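Local coordinates for UPF0033 domain-containing protein (PDB 3HZ7), which is of unknown function but probably carries or transfers sulfur through this N-terminal TusA-like domain of a longer protein, at residues I13-A18 and Q46-G51. Residues are numbered along the deposited sequence; the frame is centred on the assembly and turned at random.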
loop_
_atom_site.group_PDB
_atom_site.type_symbol
_atom_site.label_atom_id
_atom_site.label_comp_id
_atom_site.label_asym_id
_atom_site.label_seq_id
_atom_site.Cartn_x
_atom_site.Cartn_y
_atom_site.Cartn_z
ATOM N N ILE A 13 -11.016 -2.301 1.246
ATOM C CA ILE A 13 -10.683 -1.155 2.085
ATOM C C ILE A 13 -9.203 -0.766 2.072
ATOM O O ILE A 13 -8.887 0.412 1.790
ATOM C CB ILE A 13 -11.114 -1.405 3.562
ATOM C CG1 ILE A 13 -12.637 -1.594 3.623
ATOM C CG2 ILE A 13 -10.622 -0.209 4.519
ATOM C CD1 ILE A 13 -13.479 -0.339 3.437
ATOM N N PRO A 14 -8.282 -1.739 2.326
ATOM C CA PRO A 14 -6.859 -1.345 2.318
ATOM C C PRO A 14 -6.455 -0.704 1.024
ATOM O O PRO A 14 -5.787 0.334 1.061
ATOM C CB PRO A 14 -6.092 -2.658 2.591
ATOM C CG PRO A 14 -7.133 -3.531 3.390
ATOM C CD PRO A 14 -8.423 -3.208 2.565
ATOM N N VAL A 15 -6.889 -1.285 -0.100
ATOM C CA VAL A 15 -6.541 -0.782 -1.409
ATOM C C VAL A 15 -7.110 0.606 -1.682
ATOM O O VAL A 15 -6.471 1.411 -2.335
ATOM C CB VAL A 15 -7.004 -1.709 -2.577
ATOM C CG1 VAL A 15 -6.886 -0.944 -3.930
ATOM C CG2 VAL A 15 -6.125 -2.923 -2.669
ATOM N N ILE A 16 -8.339 0.848 -1.225
ATOM C CA ILE A 16 -8.984 2.135 -1.410
ATOM C C ILE A 16 -8.245 3.220 -0.572
ATOM O O ILE A 16 -7.928 4.318 -1.065
ATOM C CB ILE A 16 -10.477 1.999 -0.988
ATOM C CG1 ILE A 16 -11.186 1.176 -2.080
ATOM C CG2 ILE A 16 -11.125 3.409 -0.780
ATOM C CD1 ILE A 16 -12.649 0.810 -1.838
ATOM N N ARG A 17 -7.930 2.893 0.676
ATOM C CA ARG A 17 -7.231 3.837 1.516
ATOM C C ARG A 17 -5.865 4.154 0.881
ATOM O O ARG A 17 -5.431 5.303 0.816
ATOM C CB ARG A 17 -7.132 3.241 2.933
ATOM C CG ARG A 17 -8.481 3.197 3.706
ATOM C CD ARG A 17 -8.388 2.694 5.151
ATOM N NE ARG A 17 -7.528 3.574 5.938
ATOM C CZ ARG A 17 -6.997 3.268 7.128
ATOM N NH1 ARG A 17 -7.222 2.077 7.700
ATOM N NH2 ARG A 17 -6.232 4.165 7.756
ATOM N N ALA A 18 -5.196 3.129 0.357
ATOM C CA ALA A 18 -3.908 3.329 -0.276
ATOM C C ALA A 18 -4.027 4.156 -1.515
ATOM O O ALA A 18 -3.209 5.052 -1.736
ATOM C CB ALA A 18 -3.213 1.941 -0.627
ATOM N N GLN A 46 -0.508 -4.610 -4.747
ATOM C CA GLN A 46 0.506 -4.562 -5.818
ATOM C C GLN A 46 -0.084 -4.412 -7.222
ATOM O O GLN A 46 0.458 -3.694 -8.085
ATOM C CB GLN A 46 1.432 -5.789 -5.779
ATOM C CG GLN A 46 2.303 -5.810 -4.536
ATOM C CD GLN A 46 3.551 -6.643 -4.680
ATOM O OE1 GLN A 46 3.495 -7.858 -4.905
ATOM N NE2 GLN A 46 4.702 -5.981 -4.525
ATOM N N LYS A 47 -1.210 -5.062 -7.459
ATOM C CA LYS A 47 -1.873 -4.942 -8.787
ATOM C C LYS A 47 -2.320 -3.489 -9.005
ATOM O O LYS A 47 -2.207 -2.936 -10.120
ATOM C CB LYS A 47 -3.091 -5.880 -8.868
ATOM C CG LYS A 47 -2.742 -7.387 -8.560
ATOM C CD LYS A 47 -3.426 -8.324 -9.547
ATOM C CE LYS A 47 -3.221 -9.808 -9.247
ATOM N NZ LYS A 47 -3.875 -10.238 -7.964
HETATM N N MSE A 48 -2.807 -2.854 -7.936
HETATM C CA MSE A 48 -3.230 -1.445 -8.022
HETATM C C MSE A 48 -2.019 -0.592 -8.249
HETATM O O MSE A 48 -2.056 0.358 -9.048
HETATM C CB MSE A 48 -3.962 -1.025 -6.728
HETATM C CG MSE A 48 -4.362 0.451 -6.678
HETATM SE SE MSE A 48 -2.957 1.695 -5.963
HETATM C CE MSE A 48 -3.079 1.098 -4.137
ATOM N N ALA A 49 -0.909 -0.917 -7.569
ATOM C CA ALA A 49 0.306 -0.103 -7.755
ATOM C C ALA A 49 0.824 -0.241 -9.213
ATOM O O ALA A 49 1.183 0.752 -9.864
ATOM C CB ALA A 49 1.413 -0.549 -6.753
ATOM N N GLU A 50 0.901 -1.476 -9.710
ATOM C CA GLU A 50 1.384 -1.656 -11.078
ATOM C C GLU A 50 0.397 -0.924 -11.970
ATOM O O GLU A 50 0.805 -0.125 -12.818
ATOM C CB GLU A 50 1.502 -3.146 -11.461
ATOM C CG GLU A 50 0.200 -3.890 -11.650
ATOM C CD GLU A 50 0.382 -5.227 -12.377
ATOM O OE1 GLU A 50 0.813 -5.207 -13.556
ATOM O OE2 GLU A 50 0.095 -6.295 -11.778
ATOM N N GLY A 51 -0.902 -1.182 -11.771
ATOM C CA GLY A 51 -1.914 -0.474 -12.538
ATOM C C GLY A 51 -1.588 1.014 -12.636
ATOM O O GLY A 51 -1.569 1.566 -13.739
#
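V15 and A18 of helix 13-23 meet M48 of helix 39-52 in a small helix-helix contact between apolar side chains, on the layer of helices packed against the sheet of this TusA-like α/β domain. M48, a selenomethionine here, supplies everything on its side. Its CB and CG lie alongside the V15 side chain: V15 CG1, the branch anti to the backbone N, lies 4.0 Å from M48 CG, and the two side chains run past each other in opposite directions. The side chain of M48 leaves its helix with CG anti to the backbone N (chi1 176°), which carries it across the gap, and then folds at chi2 (-87°) and chi3 (-71°). This double bend turns the terminal methyl back against helix 13-23, where M48 CE rests 3.6 Å from A18 CB, methyl against methyl. The same M48 CE lies 3.9 Å from V15 O, a van der Waals approach. The backbones stay apart, with V15 CA and M48 CA 7.4 Å from each other, and only 131 Å² is buried in total, so the side chain of M48 alone spans the space from helix 39-52. C11, found as S-mercaptocysteine, shortly precedes helix 13-23 and with P14 belongs to the Cys-Pro-x-Pro motif of the family, consistent with a sulfur-carrying role. V15 also touches N44 and L45, extending the packing along helix 39-52. Beneath the helices, A18 reaches V34 and P14 reaches V36 on strand 31-36, while M48 and A49 rest on I70 of strand 66-71, the adjacent, antiparallel strand.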